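Local atomic coordinates of cDNA FLJ56608, highly similar to Homo sapiens chloride channel, calcium activated, family member 1 (CLCA1), mRNA (Homo sapiens, PDB entry 6PYO), a protein that may regulate calcium-activated chloride conductance and mucus production by goblet cells, the piece described here being its von Willebrand factor type A domain. Residues A[12-17]-A[111-116]. Sequence-based numbering, arbitrary orientation.
Sequences VLDKSG and LLTDGE. With CA (calcium ion), chain C.
Asp14 and Thr113 meet where two neighbouring parallel strands end. Thr113 OG1 donates to Asp14 OD2 at 2.5 Å, on the lone pair of OD2 that faces away from OD1. Asp14 CG lies anti to the backbone N (chi1 -171°), which carries the carboxylate across to Thr113. Ser16 N closes an Asx turn on Asp14 OD1, and Ser16 OG donates to Asp14 OD1 at 2.6 Å from the side of OD2. This is the metal ion-dependent adhesion site (MIDAS) of a VWA domain, with its DxSxS sequence starting at Asp14. Ser16 OG binds the calcium ion at 2.3 Å; Ser18 and Thr85 also bind it. Asp14 is second shell: with the metal, it holds the Ser16 hydroxyl in place. With an alanine here, both hydroxyls and Ser16 N would probably lose this acceptor, leaving Ser16 OG less supported at the calcium. One calcium-bound water lies 2.5 Å from Asp14 OD2 and 2.4 Å from Asp114 OD1, between the two close carboxylates. Asp114 OD2 hydrogen-bonds Ser18 and forms a salt bridge with Arg24. Behind the site, Leu112 N donates to Val12 O and Asp14 N to Leu112 O. Leu13 CD2 packs beside Leu112 CD1 (3.6 Å) on one face, Val12 CG1 against Leu111 CD1 (3.8 Å) on the other.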
ATOM      1  N   VAL A  12       0.624  -1.310   0.595  1.00 33.43           N
ATOM      2  CA  VAL A  12       0.560  -2.115  -0.616  1.00 40.50           C
ATOM      3  C   VAL A  12       1.829  -1.816  -1.400  1.00 35.27           C
ATOM      4  O   VAL A  12       2.048  -0.681  -1.855  1.00 35.81           O
ATOM      5  CB  VAL A  12      -0.708  -1.834  -1.422  1.00 35.82           C
ATOM      6  CG1 VAL A  12      -0.738  -2.715  -2.650  1.00 36.50           C
ATOM      7  CG2 VAL A  12      -1.921  -2.124  -0.546  1.00 30.63           C
ATOM      8  N   LEU A  13       2.700  -2.818  -1.485  1.00 32.89           N
ATOM      9  CA  LEU A  13       4.098  -2.595  -1.821  1.00 31.76           C
ATOM     10  C   LEU A  13       4.422  -3.347  -3.109  1.00 29.82           C
ATOM     11  O   LEU A  13       4.335  -4.577  -3.145  1.00 31.94           O
ATOM     12  CB  LEU A  13       4.997  -3.060  -0.681  1.00 38.22           C
ATOM     13  CG  LEU A  13       4.681  -2.421   0.672  1.00 37.06           C
ATOM     14  CD1 LEU A  13       5.576  -3.015   1.715  1.00 41.64           C
ATOM     15  CD2 LEU A  13       4.840  -0.923   0.604  1.00 41.90           C
ATOM     16  N   ASP A  14       4.870  -2.614  -4.113  1.00 32.64           N
ATOM     17  CA  ASP A  14       5.251  -3.170  -5.409  1.00 32.73           C
ATOM     18  C   ASP A  14       6.629  -3.811  -5.302  1.00 33.42           C
ATOM     19  O   ASP A  14       7.626  -3.114  -5.065  1.00 37.78           O
ATOM     20  CB  ASP A  14       5.224  -2.027  -6.413  1.00 35.93           C
ATOM     21  CG  ASP A  14       5.394  -2.484  -7.852  1.00 43.74           C
ATOM     22  OD1 ASP A  14       5.958  -3.580  -8.077  1.00 31.83           O
ATOM     23  OD2 ASP A  14       4.975  -1.699  -8.729  1.00 34.71           O
ATOM     24  N   LYS A  15       6.692  -5.151  -5.427  1.00 38.65           N
ATOM     25  CA  LYS A  15       7.964  -5.859  -5.479  1.00 37.37           C
ATOM     26  C   LYS A  15       8.219  -6.469  -6.865  1.00 43.96           C
ATOM     27  O   LYS A  15       8.981  -7.438  -6.981  1.00 42.62           O
ATOM     28  CB  LYS A  15       8.050  -6.943  -4.391  1.00 33.73           C
ATOM     29  CG  LYS A  15       6.921  -7.983  -4.470  1.00 38.32           C
ATOM     30  CD  LYS A  15       7.354  -9.398  -4.151  1.00 52.59           C
ATOM     31  CE  LYS A  15       8.525  -9.879  -4.995  1.00 47.30           C
ATOM     32  NZ  LYS A  15       8.089 -10.504  -6.277  1.00 45.16           N
ATOM     33  N   SER A  16       7.596  -5.925  -7.913  1.00 41.48           N
ATOM     34  CA  SER A  16       7.690  -6.485  -9.258  1.00 40.19           C
ATOM     35  C   SER A  16       9.077  -6.245  -9.841  1.00 38.68           C
ATOM     36  O   SER A  16       9.883  -5.489  -9.301  1.00 37.39           O
ATOM     37  CB  SER A  16       6.609  -5.883 -10.152  1.00 39.72           C
ATOM     38  OG  SER A  16       6.786  -4.482 -10.358  1.00 37.51           O
ATOM     39  N   GLY A  17       9.346  -6.881 -10.996  1.00 45.89           N
ATOM     40  CA  GLY A  17      10.686  -6.823 -11.563  1.00 35.29           C
ATOM     41  C   GLY A  17      11.148  -5.424 -11.920  1.00 34.95           C
ATOM     42  O   GLY A  17      12.334  -5.105 -11.787  1.00 40.58           O
ATOM     43  N   LEU A 111       0.117   3.089  -1.239  1.00 31.65           N
ATOM     44  CA  LEU A 111       0.537   2.372  -2.446  1.00 33.12           C
ATOM     45  C   LEU A 111       1.911   2.867  -2.867  1.00 34.79           C
ATOM     46  O   LEU A 111       2.057   4.004  -3.341  1.00 36.92           O
ATOM     47  CB  LEU A 111      -0.475   2.579  -3.567  1.00 32.50           C
ATOM     48  CG  LEU A 111      -0.196   1.869  -4.901  1.00 32.70           C
ATOM     49  CD1 LEU A 111       0.107   0.388  -4.654  1.00 34.67           C
ATOM     50  CD2 LEU A 111      -1.404   2.047  -5.801  1.00 32.43           C
ATOM     51  N   LEU A 112       2.928   2.029  -2.675  1.00 34.19           N
ATOM     52  CA  LEU A 112       4.295   2.393  -3.021  1.00 34.86           C
ATOM     53  C   LEU A 112       4.631   1.612  -4.304  1.00 32.86           C
ATOM     54  O   LEU A 112       4.683   0.365  -4.299  1.00 32.96           O
ATOM     55  CB  LEU A 112       5.271   2.095  -1.876  1.00 36.87           C
ATOM     56  CG  LEU A 112       4.959   2.755  -0.506  1.00 38.85           C
ATOM     57  CD1 LEU A 112       6.004   2.475   0.555  1.00 41.76           C
ATOM     58  CD2 LEU A 112       4.810   4.246  -0.624  1.00 43.90           C
ATOM     59  N   THR A 113       4.797   2.331  -5.408  1.00 35.91           N
ATOM     60  CA  THR A 113       4.993   1.623  -6.681  1.00 38.00           C
ATOM     61  C   THR A 113       5.699   2.530  -7.665  1.00 42.05           C
ATOM     62  O   THR A 113       5.627   3.761  -7.551  1.00 39.98           O
ATOM     63  CB  THR A 113       3.653   1.176  -7.285  1.00 39.26           C
ATOM     64  OG1 THR A 113       3.834   0.544  -8.561  1.00 40.29           O
ATOM     65  CG2 THR A 113       2.767   2.420  -7.502  1.00 33.66           C
ATOM     66  N   ASP A 114       6.342   1.906  -8.685  1.00 39.96           N
ATOM     67  CA  ASP A 114       6.810   2.705  -9.820  1.00 42.27           C
ATOM     68  C   ASP A 114       5.676   3.064 -10.777  1.00 41.50           C
ATOM     69  O   ASP A 114       5.869   3.896 -11.673  1.00 48.98           O
ATOM     70  CB  ASP A 114       7.972   2.023 -10.587  1.00 46.18           C
ATOM     71  CG  ASP A 114       7.634   0.664 -11.181  1.00 40.96           C
ATOM     72  OD1 ASP A 114       6.481   0.352 -11.525  1.00 42.00           O
ATOM     73  OD2 ASP A 114       8.588  -0.109 -11.315  1.00 46.27           O
ATOM     74  N   GLY A 115       4.498   2.467 -10.616  1.00 38.55           N
ATOM     75  CA  GLY A 115       3.347   2.836 -11.411  1.00 42.70           C
ATOM     76  C   GLY A 115       3.328   2.332 -12.836  1.00 46.70           C
ATOM     77  O   GLY A 115       2.426   2.702 -13.592  1.00 50.22           O
ATOM     78  N   GLU A 116       4.250   1.450 -13.213  1.00 52.07           N
ATOM     79  CA  GLU A 116       4.351   0.946 -14.582  1.00 41.48           C
ATOM     80  C   GLU A 116       3.383  -0.218 -14.751  1.00 45.99           C
ATOM     81  O   GLU A 116       3.763  -1.390 -14.796  1.00 45.23           O
ATOM     82  CB  GLU A 116       5.791   0.559 -14.870  1.00 44.99           C
ATOM     83  CG  GLU A 116       6.664   1.774 -14.842  1.00 41.43           C
ATOM     84  CD  GLU A 116       8.130   1.480 -14.917  1.00 47.24           C
ATOM     85  OE1 GLU A 116       8.469   0.291 -15.059  1.00 53.99           O
ATOM     86  OE2 GLU A 116       8.941   2.445 -14.837  1.00 54.25           O
TER
HETATM   87 CA    CA C 701       6.445  -3.500 -12.460  1.00 38.97          CA
HETATM   88  O   HOH W   1       5.953  -2.737 -14.685  1.00 46.14           O
HETATM   89  O   HOH W   2       5.428  -1.760 -11.219  1.00 36.31           O